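Local coordinates for protein putative leucoanthocyanidin reductase 1 (Vitis vinifera, PDB 3I6I) that uses NADPH as the hydride donor to reduce leucoanthocyanidins to flavan-3-ols such as catechin in flavonoid biosynthesis, at residues A[89-92]-A[98-101]; A[16-21]-A[37-42]; A[145-148]-A[153-156]. One frame throughout, in Å; residues are numbered along the deposited sequence.

Contact 1 of 3, residues A[89-92]-A[98-101]; sequences STVG and DQIA. With NDP (NADPH dihydro-nicotinamide-adenine-dinucleotide phosphate), chain B.
Ser-89 and Gln-99 face each other with their CA atoms 8.0 Å apart, so the end of strand 86-89 and the region where helix 99-109 begins meet through side chains. Ser-89 places OG anti to its backbone N (chi1 173°). From there OG donates a hydrogen bond to Gln-99 OE1, 2.8 Å away. The hydroxyl does not use a lone pair in the amide plane. It sits above the plane of the carbonyl, 43° out of it. Gln-99 reaches this point with an extended chain (chi2 176°). Its OE1 also accepts from the backbone N of Ser-118, and its NE2 donates to Ile-96 O. Both ends of this buried amide are therefore used, which should fix the way it is turned.

Val-91 meets the same glutamine on an apolar part. Its CG2 lies 4.1 Å from Gln-99 CG, and the two side chains run past each other in opposite directions. The other branch of Val-91 serves the cofactor. CG1 packs against one face of the adenine, 3.8 Å from C4A of NADPH. Asp-98 comes to the adenine from the rim instead. Its OD2 accepts a hydrogen bond from the amino group N6A of NADPH at 3.3 Å. The backbone follows the rest of the cofactor, with Thr-90 O 3.2 Å from C5D of the nicotinamide ribose. Gly-92 passes close to the adenine ribose and pyrophosphate, where a CB would run into O1A. Val-91 O is also hydrogen-bonded to the hydroxyl of Ser-118, itself a cofactor ligand.

This is the loop after the fourth strand of a Rossmann fold, where the carboxyl end of the strand and the next helix form one wall of the dinucleotide pocket.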
loop_
_atom_site.group_PDB
_atom_site.type_symbol
_atom_site.label_atom_id
_atom_site.label_comp_id
_atom_site.label_asym_id
_atom_site.label_seq_id
_atom_site.Cartn_x
_atom_site.Cartn_y
_atom_site.Cartn_z
ATOM N N SER A 89 -0.617 10.330 0.683
ATOM C CA SER A 89 -1.399 9.875 1.806
ATOM C C SER A 89 -1.274 8.374 1.954
ATOM O O SER A 89 -1.556 7.621 1.015
ATOM C CB SER A 89 -2.859 10.233 1.624
ATOM O OG SER A 89 -3.663 9.654 2.625
ATOM N N THR A 90 -0.851 7.953 3.146
ATOM C CA THR A 90 -0.749 6.511 3.503
ATOM C C THR A 90 -1.596 6.232 4.744
ATOM O O THR A 90 -1.288 5.349 5.567
ATOM C CB THR A 90 0.737 6.104 3.739
ATOM O OG1 THR A 90 1.291 6.849 4.825
ATOM C CG2 THR A 90 1.629 6.332 2.460
ATOM N N VAL A 91 -2.710 6.931 4.872
ATOM C CA VAL A 91 -3.577 6.731 6.045
ATOM C C VAL A 91 -4.243 5.364 6.022
ATOM O O VAL A 91 -4.440 4.757 4.947
ATOM C CB VAL A 91 -4.661 7.882 6.215
ATOM C CG1 VAL A 91 -3.984 9.249 6.269
ATOM C CG2 VAL A 91 -5.751 7.847 5.128
ATOM N N GLY A 92 -4.625 4.886 7.196
ATOM C CA GLY A 92 -5.166 3.545 7.316
ATOM C C GLY A 92 -6.580 3.381 6.785
ATOM O O GLY A 92 -7.314 4.355 6.570
ATOM N N ASP A 98 -11.289 10.561 5.656
ATOM C CA ASP A 98 -10.564 11.724 6.198
ATOM C C ASP A 98 -9.826 12.447 5.073
ATOM O O ASP A 98 -9.421 13.610 5.203
ATOM C CB ASP A 98 -9.530 11.313 7.268
ATOM C CG ASP A 98 -10.157 10.837 8.594
ATOM O OD1 ASP A 98 -11.367 11.043 8.824
ATOM O OD2 ASP A 98 -9.389 10.273 9.422
ATOM N N GLN A 99 -9.625 11.753 3.953
ATOM C CA GLN A 99 -8.960 12.350 2.814
ATOM C C GLN A 99 -9.830 13.382 2.072
ATOM O O GLN A 99 -9.302 14.165 1.281
ATOM C CB GLN A 99 -8.512 11.262 1.842
ATOM C CG GLN A 99 -7.394 10.414 2.391
ATOM C CD GLN A 99 -7.028 9.280 1.481
ATOM O OE1 GLN A 99 -5.908 9.232 0.927
ATOM N NE2 GLN A 99 -7.979 8.379 1.273
ATOM N N ILE A 100 -11.138 13.386 2.318
ATOM C CA ILE A 100 -12.048 14.282 1.610
ATOM C C ILE A 100 -11.665 15.728 1.870
ATOM O O ILE A 100 -11.518 16.523 0.913
ATOM C CB ILE A 100 -13.508 14.023 1.962
ATOM C CG1 ILE A 100 -13.966 12.663 1.411
ATOM C CG2 ILE A 100 -14.424 15.135 1.407
ATOM C CD1 ILE A 100 -15.384 12.356 1.717
ATOM N N ALA A 101 -11.477 16.082 3.140
ATOM C CA ALA A 101 -11.045 17.468 3.469
ATOM C C ALA A 101 -9.681 17.804 2.866
ATOM O O ALA A 101 -9.455 18.920 2.406
ATOM C CB ALA A 101 -11.022 17.703 4.984
HETATM P PA NDP B . -1.590 2.502 9.414
HETATM O O1A NDP B . -2.791 2.392 10.323
HETATM O O2A NDP B . -0.298 1.541 9.732
HETATM O O5B NDP B . -0.973 3.983 9.293
HETATM C C5B NDP B . -1.817 5.072 9.088
HETATM C C4B NDP B . -1.091 6.354 9.230
HETATM O O4B NDP B . -2.145 7.348 8.926
HETATM C C3B NDP B . -0.638 6.623 10.689
HETATM O O3B NDP B . 0.605 7.374 10.733
HETATM C C2B NDP B . -1.776 7.469 11.254
HETATM O O2B NDP B . -1.286 8.309 12.298
HETATM C C1B NDP B . -2.093 8.327 10.032
HETATM N N9A NDP B . -3.384 9.015 10.044
HETATM C C8A NDP B . -4.576 8.423 10.115
HETATM N N7A NDP B . -5.528 9.358 10.066
HETATM C C5A NDP B . -4.937 10.552 9.945
HETATM C C6A NDP B . -5.417 11.860 9.854
HETATM N N6A NDP B . -6.729 12.105 9.859
HETATM N N1A NDP B . -4.531 12.871 9.751
HETATM C C2A NDP B . -3.223 12.624 9.719
HETATM N N3A NDP B . -2.724 11.383 9.789
HETATM C C4A NDP B . -3.571 10.337 9.917
HETATM O O3 NDP B . -2.076 2.154 7.930
HETATM P PN NDP B . -1.492 1.066 6.857
HETATM O O1N NDP B . -0.062 1.156 6.482
HETATM O O2N NDP B . -2.042 -0.308 7.395
HETATM O O5D NDP B . -2.504 1.420 5.610
HETATM C C5D NDP B . -2.155 2.447 4.672
HETATM C C4D NDP B . -2.786 2.132 3.345
HETATM O O4D NDP B . -2.053 0.963 2.884
HETATM C C3D NDP B . -4.245 1.752 3.392
HETATM O O3D NDP B . -4.868 2.211 2.196
HETATM C C2D NDP B . -4.191 0.236 3.358
HETATM O O2D NDP B . -5.345 -0.221 2.683
HETATM C C1D NDP B . -2.971 -0.046 2.484
HETATM N N1N NDP B . -2.189 -1.286 2.833
HETATM C C2N NDP B . -1.705 -2.163 1.831
HETATM C C3N NDP B . -1.348 -3.406 2.145
HETATM C C7N NDP B . -0.795 -4.340 1.052
HETATM O O7N NDP B . -0.635 -3.935 -0.106
HETATM N N7N NDP B . -0.430 -5.549 1.442
HETATM C C4N NDP B . -1.482 -3.888 3.599
HETATM C C5N NDP B . -1.447 -2.715 4.571
HETATM C C6N NDP B . -1.724 -1.485 4.160
HETATM P P2B NDP B . -1.819 8.024 13.865
HETATM O O1X NDP B . -1.271 6.729 14.348
HETATM O O2X NDP B . -1.360 9.331 14.645
HETATM O O3X NDP B . -3.401 8.018 13.796
#

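Contact 2 of 3, residues A[16-21]-A[37-42]. With NDP (NADPH dihydro-nicotinamide-adenine-dinucleotide phosphate), chain B.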
loop_
_atom_site.group_PDB
_atom_site.type_symbol
_atom_site.label_atom_id
_atom_site.label_comp_id
_atom_site.label_asym_id
_atom_site.label_seq_id
_atom_site.Cartn_x
_atom_site.Cartn_y
_atom_site.Cartn_z
ATOM N N ALA A 16 1.323 12.132 4.684
ATOM C CA ALA A 16 0.416 11.913 5.791
ATOM C C ALA A 16 0.362 10.424 6.048
ATOM O O ALA A 16 0.185 9.641 5.125
ATOM C CB ALA A 16 -0.979 12.436 5.465
ATOM N N GLY A 17 0.517 10.040 7.307
ATOM C CA GLY A 17 0.533 8.613 7.666
ATOM C C GLY A 17 1.910 7.984 7.659
ATOM O O GLY A 17 2.055 6.752 7.554
ATOM N N ALA A 18 2.935 8.807 7.811
ATOM C CA ALA A 18 4.320 8.312 7.823
ATOM C C ALA A 18 4.687 7.347 8.983
ATOM O O ALA A 18 5.690 6.634 8.886
ATOM C CB ALA A 18 5.288 9.478 7.768
ATOM N N THR A 19 3.902 7.312 10.068
ATOM C CA THR A 19 4.167 6.380 11.181
ATOM C C THR A 19 3.464 5.039 11.015
ATOM O O THR A 19 3.647 4.132 11.842
ATOM C CB THR A 19 3.783 6.968 12.563
ATOM O OG1 THR A 19 2.362 7.103 12.661
ATOM C CG2 THR A 19 4.435 8.293 12.774
ATOM N N GLY A 20 2.712 4.922 9.925
ATOM C CA GLY A 20 2.007 3.720 9.532
ATOM C C GLY A 20 2.907 2.692 8.881
ATOM O O GLY A 20 4.076 2.947 8.591
ATOM N N PHE A 21 2.373 1.504 8.699
ATOM C CA PHE A 21 3.164 0.402 8.177
ATOM C C PHE A 21 3.750 0.751 6.779
ATOM O O PHE A 21 4.983 0.791 6.583
ATOM C CB PHE A 21 2.276 -0.830 8.130
ATOM C CG PHE A 21 2.956 -2.038 7.619
ATOM C CD1 PHE A 21 4.086 -2.533 8.250
ATOM C CD2 PHE A 21 2.469 -2.704 6.514
ATOM C CE1 PHE A 21 4.735 -3.680 7.779
ATOM C CE2 PHE A 21 3.110 -3.849 6.043
ATOM C CZ PHE A 21 4.247 -4.332 6.683
ATOM N N THR A 37 11.328 16.540 2.404
ATOM C CA THR A 37 10.249 15.716 2.888
ATOM C C THR A 37 9.676 16.232 4.189
ATOM O O THR A 37 10.402 16.403 5.158
ATOM C CB THR A 37 10.697 14.244 3.069
ATOM O OG1 THR A 37 11.175 13.744 1.816
ATOM C CG2 THR A 37 9.528 13.365 3.537
ATOM N N TYR A 38 8.365 16.465 4.194
ATOM C CA TYR A 38 7.655 17.008 5.345
ATOM C C TYR A 38 6.704 15.929 5.818
ATOM O O TYR A 38 6.044 15.286 5.006
ATOM C CB TYR A 38 6.834 18.252 4.962
ATOM C CG TYR A 38 7.660 19.464 4.579
ATOM C CD1 TYR A 38 7.768 20.564 5.430
ATOM C CD2 TYR A 38 8.362 19.483 3.383
ATOM C CE1 TYR A 38 8.529 21.654 5.078
ATOM C CE2 TYR A 38 9.130 20.541 3.026
ATOM C CZ TYR A 38 9.220 21.635 3.866
ATOM O OH TYR A 38 9.995 22.688 3.459
ATOM N N ILE A 39 6.637 15.725 7.123
ATOM C CA ILE A 39 5.889 14.622 7.704
ATOM C C ILE A 39 4.805 15.188 8.603
ATOM O O ILE A 39 5.115 15.916 9.558
ATOM C CB ILE A 39 6.843 13.736 8.546
ATOM C CG1 ILE A 39 7.908 13.077 7.628
ATOM C CG2 ILE A 39 6.084 12.712 9.386
ATOM C CD1 ILE A 39 7.361 12.274 6.513
ATOM N N LEU A 40 3.549 14.852 8.312
ATOM C CA LEU A 40 2.430 15.332 9.105
ATOM C C LEU A 40 2.319 14.522 10.381
ATOM O O LEU A 40 2.341 13.309 10.324
ATOM C CB LEU A 40 1.127 15.240 8.299
ATOM C CG LEU A 40 -0.135 15.966 8.789
ATOM C CD1 LEU A 40 0.128 17.486 8.943
ATOM C CD2 LEU A 40 -1.247 15.712 7.767
ATOM N N ALA A 41 2.242 15.203 11.535
ATOM C CA ALA A 41 2.157 14.560 12.839
ATOM C C ALA A 41 0.901 15.025 13.579
ATOM O O ALA A 41 0.585 16.217 13.586
ATOM C CB ALA A 41 3.399 14.923 13.691
ATOM N N ARG A 42 0.197 14.076 14.190
ATOM C CA ARG A 42 -0.891 14.360 15.117
ATOM C C ARG A 42 -0.298 15.044 16.332
ATOM O O ARG A 42 0.674 14.548 16.902
ATOM C CB ARG A 42 -1.544 13.043 15.556
ATOM C CG ARG A 42 -2.765 13.150 16.463
ATOM C CD ARG A 42 -3.364 11.754 16.749
ATOM N NE ARG A 42 -3.649 10.993 15.525
ATOM C CZ ARG A 42 -4.772 11.064 14.798
ATOM N NH1 ARG A 42 -5.780 11.863 15.148
ATOM N NH2 ARG A 42 -4.889 10.327 13.697
HETATM P PA NDP B . -1.590 2.502 9.414
HETATM O O1A NDP B . -2.791 2.392 10.323
HETATM O O2A NDP B . -0.298 1.541 9.732
HETATM O O5B NDP B . -0.973 3.983 9.293
HETATM C C5B NDP B . -1.817 5.072 9.088
HETATM C C4B NDP B . -1.091 6.354 9.230
HETATM O O4B NDP B . -2.145 7.348 8.926
HETATM C C3B NDP B . -0.638 6.623 10.689
HETATM O O3B NDP B . 0.605 7.374 10.733
HETATM C C2B NDP B . -1.776 7.469 11.254
HETATM O O2B NDP B . -1.286 8.309 12.298
HETATM C C1B NDP B . -2.093 8.327 10.032
HETATM N N9A NDP B . -3.384 9.015 10.044
HETATM C C8A NDP B . -4.576 8.423 10.115
HETATM N N7A NDP B . -5.528 9.358 10.066
HETATM C C5A NDP B . -4.937 10.552 9.945
HETATM C C6A NDP B . -5.417 11.860 9.854
HETATM N N6A NDP B . -6.729 12.105 9.859
HETATM N N1A NDP B . -4.531 12.871 9.751
HETATM C C2A NDP B . -3.223 12.624 9.719
HETATM N N3A NDP B . -2.724 11.383 9.789
HETATM C C4A NDP B . -3.571 10.337 9.917
HETATM O O3 NDP B . -2.076 2.154 7.930
HETATM P PN NDP B . -1.492 1.066 6.857
HETATM O O1N NDP B . -0.062 1.156 6.482
HETATM O O2N NDP B . -2.042 -0.308 7.395
HETATM O O5D NDP B . -2.504 1.420 5.610
HETATM C C5D NDP B . -2.155 2.447 4.672
HETATM C C4D NDP B . -2.786 2.132 3.345
HETATM O O4D NDP B . -2.053 0.963 2.884
HETATM C C3D NDP B . -4.245 1.752 3.392
HETATM O O3D NDP B . -4.868 2.211 2.196
HETATM C C2D NDP B . -4.191 0.236 3.358
HETATM O O2D NDP B . -5.345 -0.221 2.683
HETATM C C1D NDP B . -2.971 -0.046 2.484
HETATM N N1N NDP B . -2.189 -1.286 2.833
HETATM C C2N NDP B . -1.705 -2.163 1.831
HETATM C C3N NDP B . -1.348 -3.406 2.145
HETATM C C7N NDP B . -0.795 -4.340 1.052
HETATM O O7N NDP B . -0.635 -3.935 -0.106
HETATM N N7N NDP B . -0.430 -5.549 1.442
HETATM C C4N NDP B . -1.482 -3.888 3.599
HETATM C C5N NDP B . -1.447 -2.715 4.571
HETATM C C6N NDP B . -1.724 -1.485 4.160
HETATM P P2B NDP B . -1.819 8.024 13.865
HETATM O O1X NDP B . -1.271 6.729 14.348
HETATM O O2X NDP B . -1.360 9.331 14.645
HETATM O O3X NDP B . -3.401 8.018 13.796
HETATM O O HOH W 1 -0.126 11.859 9.416
HETATM O O HOH W 2 2.809 11.560 8.411
#
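The chi1 of Ile-39 sets CG2 beside Ala-18 CB, and the turn at chi2 (-56°) folds CD1 back to the same methyl group. The CD1 distance to Ala-18 CB is 3.7 Å. The bend of Arg-42 at chi3 (-53°) swings one edge of its guanidinium to the 2'-phosphate of NADPH. Between these two residues, Leu-40 touches Ala-16 more loosely, with its CD2 4.0 Å from Ala-16 CB. Ala-27 of helix 21-32 packs on both Ala-18 and Ile-39, while Ile-69 covers Ala-16 and Leu-40.

Polar groups across the contact are joined by water. Water 1 accepts from Gly-17 N and can donate to Leu-40 O. Water 2 accepts from Ala-18 N and lies 2.6 Å from Leu-40 O, to which it can also donate. Through two waters, the one carbonyl of Leu-40 ties strand 37-41 to the loop.

That loop is the glycine-rich GxxGxxG loop of the Rossmann fold. Within it, Gly-17 to Gly-20 form a type I beta turn. A CB on either glycine would run into the adenosine part of NADPH: Gly-20 CA is already 3.0 Å from O5B. Thr-19 OG1 shares a hydrogen bond of 2.6 Å with the ribose hydroxyl O3B. Phe-21 N, near the start of helix 21-32, donates to the pyrophosphate oxygen O2A at 2.9 Å.

Arg-42 holds the 2'-phosphate with two N-H groups, and the phosphorus lies in the guanidinium plane. NE points almost straight at O2X (3.0 Å, 172°). NH2 reaches O3X at 2.7 Å by a more bent bond. The positive charge meets a group that NADH lacks, which is consistent with a preference for NADPH. The helix start beside O2A would probably ease the negative charge of the pyrophosphate as well.

Contact 3 of 3, residues A[145-148]-A[153-156]; sequences QLVE and PFTY
Val-147 and Phe-154 have their CA atoms 7.5 Å apart, and Glu-148 and Pro-153 follow at 7.7 Å. The last part of helix 133-149 thus runs beside the chain that leads into strand 155-158. Val-147 sends its CG1 to the base of the Phe-154 side chain, 3.8 Å from CB. It also touches Val-103 of helix 99-109 and Phe-115 of strand 114-116.

Glu-148 carries CG beside its backbone N (chi1 -63°) and continues extended. This brings the chain obliquely past the Phe-154 ring, with CG 3.6 Å from CE1 of Phe-154. The carboxylate lies nearly parallel to that ring, their planes 17° apart. Its OE2 accepts a hydrogen bond from Tyr-156 OH at 2.7 Å. The hydroxyl comes to the anti side of OE2, 17° out of the carboxylate plane.

The helix leads through a short loop into strand 155-158. The backbone here pairs with Phe-115 of strand 114-116 and with strand 217-220, consistent with the next strand of the Rossmann sheet.

Tyr-156 and Phe-154 lean on each other within their segment. Tyr-156 OH stands over the centre of the Phe-154 ring, 3.7 Å above its plane. In return, Phe-154 CD2 lies 3.3 Å above the plane of the Tyr-156 ring, toward its rim. The same hydroxyl thus meets two partners: the carboxylate near the plane of its own ring, and the face of Phe-154. A phenylalanine in place of Tyr-156 would probably leave Glu-148 OE2 without its hydroxyl partner and set the carboxylate free to turn. Arg-144, one helical turn before Glu-148, makes a cation-pi contact with the ring of Tyr-156.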
loop_
_atom_site.group_PDB
_atom_site.type_symbol
_atom_site.label_atom_id
_atom_site.label_comp_id
_atom_site.label_asym_id
_atom_site.label_seq_id
_atom_site.Cartn_x
_atom_site.Cartn_y
_atom_site.Cartn_z
ATOM N N GLN A 145 -12.935 9.534 -7.266
ATOM C CA GLN A 145 -13.962 10.346 -7.981
ATOM C C GLN A 145 -13.756 11.813 -7.606
ATOM O O GLN A 145 -13.695 12.686 -8.488
ATOM C CB GLN A 145 -15.406 9.869 -7.684
ATOM C CG GLN A 145 -16.545 10.896 -7.937
ATOM C CD GLN A 145 -16.942 11.698 -6.654
ATOM O OE1 GLN A 145 -17.114 11.089 -5.579
ATOM N NE2 GLN A 145 -17.017 13.061 -6.753
ATOM N N LEU A 146 -13.671 12.090 -6.307
ATOM C CA LEU A 146 -13.406 13.467 -5.843
ATOM C C LEU A 146 -12.096 14.069 -6.376
ATOM O O LEU A 146 -12.070 15.227 -6.855
ATOM C CB LEU A 146 -13.464 13.564 -4.313
ATOM C CG LEU A 146 -13.463 14.981 -3.756
ATOM C CD1 LEU A 146 -14.664 15.766 -4.258
ATOM C CD2 LEU A 146 -13.427 14.935 -2.227
ATOM N N VAL A 147 -11.022 13.309 -6.328
ATOM C CA VAL A 147 -9.730 13.770 -6.855
ATOM C C VAL A 147 -9.849 14.154 -8.324
ATOM O O VAL A 147 -9.401 15.230 -8.765
ATOM C CB VAL A 147 -8.682 12.697 -6.666
ATOM C CG1 VAL A 147 -7.391 12.992 -7.495
ATOM C CG2 VAL A 147 -8.355 12.505 -5.152
ATOM N N GLU A 148 -10.450 13.266 -9.103
ATOM C CA GLU A 148 -10.520 13.504 -10.573
ATOM C C GLU A 148 -11.438 14.676 -10.911
ATOM O O GLU A 148 -11.131 15.520 -11.785
ATOM C CB GLU A 148 -10.922 12.232 -11.297
ATOM C CG GLU A 148 -9.843 11.154 -11.074
ATOM C CD GLU A 148 -10.075 9.822 -11.779
ATOM O OE1 GLU A 148 -10.520 9.859 -12.928
ATOM O OE2 GLU A 148 -9.788 8.729 -11.182
ATOM N N PRO A 153 -3.869 16.567 -10.185
ATOM C CA PRO A 153 -3.135 15.512 -10.895
ATOM C C PRO A 153 -2.836 14.375 -9.921
ATOM O O PRO A 153 -2.467 14.645 -8.778
ATOM C CB PRO A 153 -1.826 16.153 -11.267
ATOM C CG PRO A 153 -2.004 17.604 -11.058
ATOM C CD PRO A 153 -3.092 17.827 -10.109
ATOM N N PHE A 154 -2.973 13.143 -10.369
ATOM C CA PHE A 154 -2.904 12.024 -9.451
ATOM C C PHE A 154 -2.070 10.855 -9.957
ATOM O O PHE A 154 -1.768 10.706 -11.171
ATOM C CB PHE A 154 -4.336 11.549 -9.180
ATOM C CG PHE A 154 -5.026 10.989 -10.384
ATOM C CD1 PHE A 154 -5.817 11.805 -11.221
ATOM C CD2 PHE A 154 -4.856 9.664 -10.747
ATOM C CE1 PHE A 154 -6.426 11.250 -12.339
ATOM C CE2 PHE A 154 -5.486 9.139 -11.869
ATOM C CZ PHE A 154 -6.253 9.921 -12.654
ATOM N N THR A 155 -1.709 10.001 -9.017
ATOM C CA THR A 155 -1.125 8.703 -9.340
ATOM C C THR A 155 -1.685 7.701 -8.309
ATOM O O THR A 155 -1.635 7.963 -7.127
ATOM C CB THR A 155 0.432 8.733 -9.308
ATOM O OG1 THR A 155 0.945 9.616 -10.325
ATOM C CG2 THR A 155 1.023 7.347 -9.545
ATOM N N TYR A 156 -2.212 6.592 -8.802
ATOM C CA TYR A 156 -2.792 5.529 -7.954
ATOM C C TYR A 156 -1.828 4.354 -7.889
ATOM O O TYR A 156 -1.566 3.720 -8.928
ATOM C CB TYR A 156 -4.133 5.063 -8.529
ATOM C CG TYR A 156 -5.185 6.141 -8.700
ATOM C CD1 TYR A 156 -5.324 7.187 -7.774
ATOM C CD2 TYR A 156 -6.106 6.068 -9.763
ATOM C CE1 TYR A 156 -6.302 8.148 -7.928
ATOM C CE2 TYR A 156 -7.123 7.026 -9.907
ATOM C CZ TYR A 156 -7.216 8.059 -8.982
ATOM O OH TYR A 156 -8.167 9.076 -9.092
#

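How the contacts relate
Contacts 1 and 2 share the cofactor and touch directly. Their centres are 11 Å apart, and Thr-90 N probably donates to Ala-16 O at 2.8 Å, linking neighbouring strand ends. Contact 2 holds the 2'-phosphate and pyrophosphate, whereas contact 1 covers the adenine and reaches the nicotinamide ribose. Contact 3 is further out: the side chain of Tyr-156 is about 11 Å from NADPH. It meets contact 1 where Ile-100 CG2 packs on Leu-146 CD2 at 3.8 Å, joining helices 99-109 and 133-149. Contacts 2 and 3 do not touch, with nearest atoms about 12 Å apart. Lys-140, earlier on helix 133-149, brings that helix to the cofactor.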